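Side-chain contacts in ALDH21) (Physcomitrella patens subsp. patens, PDB 5MZ5), which oxidises succinic semialdehyde to succinate, using NADP+ as the electron acceptor: residues Thr264-Gly267 / Pro268-Trp271; Asp248-Met251 / Phe252-Glu256. All coordinates share one frame; numbering follows the deposited sequence.

Contact 1: residues Thr264-Gly267 / Pro268-Trp271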
ATOM      1  N   THR A 264     -16.955  -4.062  23.243  1.00 22.80           N
ATOM      2  CA  THR A 264     -18.134  -4.208  22.386  1.00 22.91           C
ATOM      3  C   THR A 264     -19.316  -4.376  23.329  1.00 28.00           C
ATOM      4  O   THR A 264     -19.316  -5.280  24.167  1.00 26.54           O
ATOM      5  CB  THR A 264     -18.041  -5.333  21.364  1.00 24.55           C
ATOM      6  OG1 THR A 264     -16.936  -5.078  20.505  1.00 25.23           O
ATOM      7  CG2 THR A 264     -19.319  -5.428  20.497  1.00 24.03           C
ATOM      8  N   GLY A 265     -20.277  -3.474  23.214  1.00 27.05           N
ATOM      9  CA  GLY A 265     -21.466  -3.508  24.058  1.00 27.89           C
ATOM     10  C   GLY A 265     -22.249  -2.219  24.078  1.00 33.24           C
ATOM     11  O   GLY A 265     -22.230  -1.459  23.105  1.00 34.13           O
ATOM     12  N   SER A 266     -22.946  -1.983  25.201  1.00 29.91           N
ATOM     13  CA  SER A 266     -23.784  -0.813  25.444  1.00 30.23           C
ATOM     14  C   SER A 266     -23.009   0.507  25.414  1.00 32.05           C
ATOM     15  O   SER A 266     -21.978   0.632  26.069  1.00 30.78           O
ATOM     16  CB  SER A 266     -24.530  -0.970  26.767  1.00 33.87           C
ATOM     17  OG  SER A 266     -25.446   0.090  26.963  1.00 45.81           O
ATOM     18  N   GLY A 267     -23.536   1.469  24.653  1.00 29.24           N
ATOM     19  CA  GLY A 267     -22.988   2.809  24.480  1.00 28.79           C
ATOM     20  C   GLY A 267     -22.705   3.544  25.774  1.00 32.85           C
ATOM     21  O   GLY A 267     -21.556   3.935  25.988  1.00 32.24           O
ATOM     22  N   PRO A 268     -23.707   3.718  26.694  1.00 29.36           N
ATOM     23  CA  PRO A 268     -23.430   4.446  27.947  1.00 28.37           C
ATOM     24  C   PRO A 268     -22.323   3.819  28.788  1.00 31.43           C
ATOM     25  O   PRO A 268     -21.526   4.535  29.389  1.00 29.24           O
ATOM     26  CB  PRO A 268     -24.785   4.443  28.677  1.00 30.01           C
ATOM     27  CG  PRO A 268     -25.785   4.242  27.613  1.00 34.53           C
ATOM     28  CD  PRO A 268     -25.135   3.346  26.598  1.00 29.75           C
ATOM     29  N   ILE A 269     -22.266   2.475  28.803  1.00 30.06           N
ATOM     30  CA  ILE A 269     -21.251   1.695  29.517  1.00 28.76           C
ATOM     31  C   ILE A 269     -19.885   1.952  28.855  1.00 29.25           C
ATOM     32  O   ILE A 269     -18.922   2.272  29.553  1.00 26.41           O
ATOM     33  CB  ILE A 269     -21.631   0.171  29.533  1.00 31.91           C
ATOM     34  CG1 ILE A 269     -23.008  -0.093  30.259  1.00 32.82           C
ATOM     35  CG2 ILE A 269     -20.493  -0.725  30.075  1.00 29.34           C
ATOM     36  CD1 ILE A 269     -23.147   0.313  31.708  1.00 38.77           C
ATOM     37  N   GLY A 270     -19.841   1.832  27.529  1.00 27.14           N
ATOM     38  CA  GLY A 270     -18.632   2.015  26.722  1.00 26.70           C
ATOM     39  C   GLY A 270     -18.012   3.389  26.833  1.00 29.82           C
ATOM     40  O   GLY A 270     -16.824   3.501  27.133  1.00 29.62           O
ATOM     41  N   TRP A 271     -18.820   4.443  26.628  1.00 25.19           N
ATOM     42  CA  TRP A 271     -18.333   5.820  26.761  1.00 24.46           C
ATOM     43  C   TRP A 271     -17.784   6.121  28.150  1.00 27.87           C
ATOM     44  O   TRP A 271     -16.783   6.809  28.266  1.00 27.60           O
ATOM     45  CB  TRP A 271     -19.402   6.850  26.331  1.00 22.04           C
ATOM     46  CG  TRP A 271     -19.714   6.781  24.861  1.00 22.70           C
ATOM     47  CD1 TRP A 271     -20.927   6.519  24.290  1.00 25.41           C
ATOM     48  CD2 TRP A 271     -18.786   6.942  23.774  1.00 22.12           C
ATOM     49  NE1 TRP A 271     -20.828   6.565  22.925  1.00 24.43           N
ATOM     50  CE2 TRP A 271     -19.526   6.829  22.576  1.00 25.67           C
ATOM     51  CE3 TRP A 271     -17.405   7.207  23.698  1.00 22.97           C
ATOM     52  CZ2 TRP A 271     -18.934   6.980  21.315  1.00 24.44           C
ATOM     53  CZ3 TRP A 271     -16.817   7.347  22.448  1.00 23.95           C
ATOM     54  CH2 TRP A 271     -17.573   7.221  21.276  1.00 24.26           C
TER

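Contact 2: residues Asp248-Met251 / Phe252-Glu256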
ATOM      1  N   ASP A 248     -15.589  -6.624  40.657  1.00 39.43           N
ATOM      2  CA  ASP A 248     -14.254  -6.654  40.075  1.00 38.39           C
ATOM      3  C   ASP A 248     -14.185  -6.277  38.600  1.00 38.88           C
ATOM      4  O   ASP A 248     -13.087  -6.195  38.056  1.00 37.36           O
ATOM      5  CB  ASP A 248     -13.624  -8.039  40.281  1.00 40.58           C
ATOM      6  CG  ASP A 248     -13.587  -8.515  41.720  1.00 49.83           C
ATOM      7  OD1 ASP A 248     -13.047  -7.775  42.573  1.00 49.84           O
ATOM      8  OD2 ASP A 248     -14.078  -9.651  41.989  1.00 55.28           O
ATOM      9  N   ALA A 249     -15.335  -6.043  37.953  1.00 34.96           N
ATOM     10  CA  ALA A 249     -15.405  -5.693  36.527  1.00 34.73           C
ATOM     11  C   ALA A 249     -14.572  -4.462  36.135  1.00 37.14           C
ATOM     12  O   ALA A 249     -14.003  -4.443  35.045  1.00 36.90           O
ATOM     13  CB  ALA A 249     -16.857  -5.520  36.096  1.00 35.51           C
ATOM     14  N   ASP A 250     -14.462  -3.473  37.038  1.00 32.48           N
ATOM     15  CA  ASP A 250     -13.718  -2.221  36.843  1.00 31.59           C
ATOM     16  C   ASP A 250     -12.222  -2.403  36.539  1.00 32.31           C
ATOM     17  O   ASP A 250     -11.639  -1.548  35.876  1.00 29.03           O
ATOM     18  CB  ASP A 250     -13.916  -1.257  38.038  1.00 33.76           C
ATOM     19  CG  ASP A 250     -13.552   0.177  37.700  1.00 41.76           C
ATOM     20  OD1 ASP A 250     -14.038   0.685  36.663  1.00 41.97           O
ATOM     21  OD2 ASP A 250     -12.751   0.782  38.453  1.00 45.80           O
ATOM     22  N   MET A 251     -11.619  -3.526  36.979  1.00 30.83           N
ATOM     23  CA  MET A 251     -10.212  -3.865  36.713  1.00 31.59           C
ATOM     24  C   MET A 251      -9.900  -3.876  35.200  1.00 31.49           C
ATOM     25  O   MET A 251      -8.844  -3.401  34.785  1.00 29.77           O
ATOM     26  CB  MET A 251      -9.854  -5.219  37.343  1.00 35.04           C
ATOM     27  CG  MET A 251      -9.959  -5.226  38.874  1.00 39.47           C
ATOM     28  SD  MET A 251      -9.416  -6.788  39.596  1.00 43.90           S
ATOM     29  CE  MET A 251      -7.635  -6.662  39.328  1.00 39.64           C
ATOM     30  N   PHE A 252     -10.872  -4.328  34.384  1.00 26.24           N
ATOM     31  CA  PHE A 252     -10.777  -4.377  32.930  1.00 25.08           C
ATOM     32  C   PHE A 252     -10.722  -2.985  32.298  1.00 29.70           C
ATOM     33  O   PHE A 252     -10.206  -2.826  31.179  1.00 29.06           O
ATOM     34  CB  PHE A 252     -11.935  -5.202  32.358  1.00 26.36           C
ATOM     35  CG  PHE A 252     -11.703  -6.678  32.563  1.00 28.05           C
ATOM     36  CD1 PHE A 252     -12.076  -7.306  33.760  1.00 31.18           C
ATOM     37  CD2 PHE A 252     -11.081  -7.443  31.580  1.00 28.12           C
ATOM     38  CE1 PHE A 252     -11.831  -8.671  33.959  1.00 31.23           C
ATOM     39  CE2 PHE A 252     -10.838  -8.802  31.782  1.00 30.67           C
ATOM     40  CZ  PHE A 252     -11.200  -9.403  32.971  1.00 29.58           C
ATOM     41  N   THR A 253     -11.246  -1.977  33.022  1.00 25.72           N
ATOM     42  CA  THR A 253     -11.261  -0.600  32.563  1.00 25.81           C
ATOM     43  C   THR A 253     -10.002   0.184  32.977  1.00 29.23           C
ATOM     44  O   THR A 253      -9.323   0.742  32.127  1.00 28.67           O
ATOM     45  CB  THR A 253     -12.571   0.084  33.026  1.00 32.79           C
ATOM     46  OG1 THR A 253     -13.656  -0.569  32.380  1.00 31.24           O
ATOM     47  CG2 THR A 253     -12.606   1.590  32.731  1.00 28.05           C
ATOM     48  N   VAL A 254      -9.718   0.230  34.274  1.00 27.00           N
ATOM     49  CA  VAL A 254      -8.716   1.098  34.899  1.00 27.09           C
ATOM     50  C   VAL A 254      -7.287   0.544  35.017  1.00 32.11           C
ATOM     51  O   VAL A 254      -6.355   1.344  35.169  1.00 31.82           O
ATOM     52  CB  VAL A 254      -9.218   1.581  36.290  1.00 30.07           C
ATOM     53  CG1 VAL A 254     -10.603   2.217  36.173  1.00 29.05           C
ATOM     54  CG2 VAL A 254      -9.220   0.454  37.329  1.00 29.86           C
ATOM     55  N   ASP A 255      -7.106  -0.781  35.004  1.00 28.85           N
ATOM     56  CA  ASP A 255      -5.781  -1.358  35.238  1.00 28.38           C
ATOM     57  C   ASP A 255      -4.711  -0.851  34.262  1.00 31.48           C
ATOM     58  O   ASP A 255      -4.856  -0.959  33.050  1.00 30.31           O
ATOM     59  CB  ASP A 255      -5.810  -2.889  35.298  1.00 29.91           C
ATOM     60  CG  ASP A 255      -4.668  -3.400  36.141  1.00 34.31           C
ATOM     61  OD1 ASP A 255      -3.543  -3.465  35.630  1.00 34.61           O
ATOM     62  OD2 ASP A 255      -4.888  -3.661  37.326  1.00 37.35           O
ATOM     63  N   GLU A 256      -3.658  -0.262  34.824  1.00 28.95           N
ATOM     64  CA  GLU A 256      -2.548   0.357  34.101  1.00 29.95           C
ATOM     65  C   GLU A 256      -1.645  -0.651  33.392  1.00 32.69           C
ATOM     66  O   GLU A 256      -0.887  -0.251  32.505  1.00 32.90           O
ATOM     67  CB  GLU A 256      -1.726   1.268  35.028  1.00 32.42           C
ATOM     68  CG  GLU A 256      -2.509   2.442  35.609  1.00 48.82           C
ATOM     69  CD  GLU A 256      -1.741   3.360  36.541  1.00 80.94           C
ATOM     70  OE1 GLU A 256      -2.288   3.720  37.611  1.00 69.70           O
ATOM     71  OE2 GLU A 256      -0.597   3.734  36.192  1.00 78.59           O
TER
HETATM   72  O   HOH W   1     -15.705  -0.283  34.525  1.00 41.47           O

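Contact 1: residues Thr264-Gly267 / Pro268-Trp271
Trp271 N donates to Gly267 O over 2.9 Å, and Gly270 N donates to Ser266 O, also over 2.9 Å. The first bond is almost straight at the hydrogen (177°), and both donors approach nearly along the C=O axis. Together they form the opening turn of helix 267-276, with Ser266 at the N-cap position. The serine side chain makes no capping bond: its hydroxyl is turned anti to the backbone N (chi1 -174°), which brings Ser266 OG alongside the proline ring, 3.3 Å from Pro268 CD. Ser266 CB meets Ile269 CG1 at 3.9 Å, one turn further on. The oxygen that accepts Trp271 N, Gly267 O, also lies obliquely to the indole, 3.2 Å from Trp271 CD1. The outer parts of the indole have other partners: NE1 bonds weakly to Asp486 O, and the ring takes a cation-pi contact from Lys279 of a second subunit. Gly265, Gly267 and Gly270 are spaced in a pattern consistent with the glycine-rich strand-turn-helix of Rossmann-type folds. Ser266 binds NADP+ in this protein, and a side chain that makes no capping bond may suit it to that role.

Contact 2: residues Asp248-Met251 / Phe252-Glu256
Although Asp250 starts out pointing away, CG anti to the backbone N (chi1 -162°) brings its carboxylate beside Thr253 and Val254, while Thr253 keeps its hydroxyl beside its own backbone N (chi1 -65°). The two polar groups do not bond directly but share a water, which donates to Asp250 OD1 over 2.9 Å and lies 3.0 Å from Thr253 OG1. The other carboxylate oxygen rests on a methyl group, Asp250 OD2 being 3.4 Å from Val254 CG1, with the two side chains crossing at about a right angle.

Next to this bridge the backbone winds into a short helix. Asp250 O is gripped by two donors: Val254 N comes nearly end-on at 3.1 Å, and Thr253 N, at 2.9 Å, lies well above the carbonyl plane (60° out of it). Just before, the type I turn from Asp248 to Met251 leads into the helix, and Phe252 N continues the winding with a 3.2 Å bond to Ala249 O. That same carbonyl oxygen sits at the edge of the phenyl ring, in its plane, 3.7 Å from Phe252 CD1. The last turn closes through Asp255 N, 3.2 Å from Met251 O, after which Asp255 abandons helical geometry.

Asp250 OD1 also forms a salt bridge with Arg276 of helix 267-276, which Thr253 and Val254 touch as well, while Asp255 pairs with Arg257 and Lys280 takes up the carbonyl oxygens of Thr253 and Asp255. Phe252 packs on Val210 and on Lys212, an NADP+-binding residue, placing its side chain against strand 209-212 of the nucleotide-binding sheet. Asp248 and Met251 lie against helix 75-94, so the segment touches two longer helices as well as that strand.

Overall arrangement
The two contacts lie in the Rossmann-type domain, their centres about 15 Å apart and their nearest atoms about 7 Å apart, without touching. Contact 1 is the opening turn of a helix, whereas contact 2 is an entire short helix with the turn leading into it. Contact 1 is largely a surface feature at the coenzyme site, built on glycine and backbone bonds; contact 2 is partly buried and carries more charge, with aspartates held by arginines. In sequence contact 2 precedes strand 260-264, and contact 1 starts on its last residue. Helix 267-276 starts in contact 1 and packs on contact 2. Contact 1 alone has a partner in another subunit of the assembly.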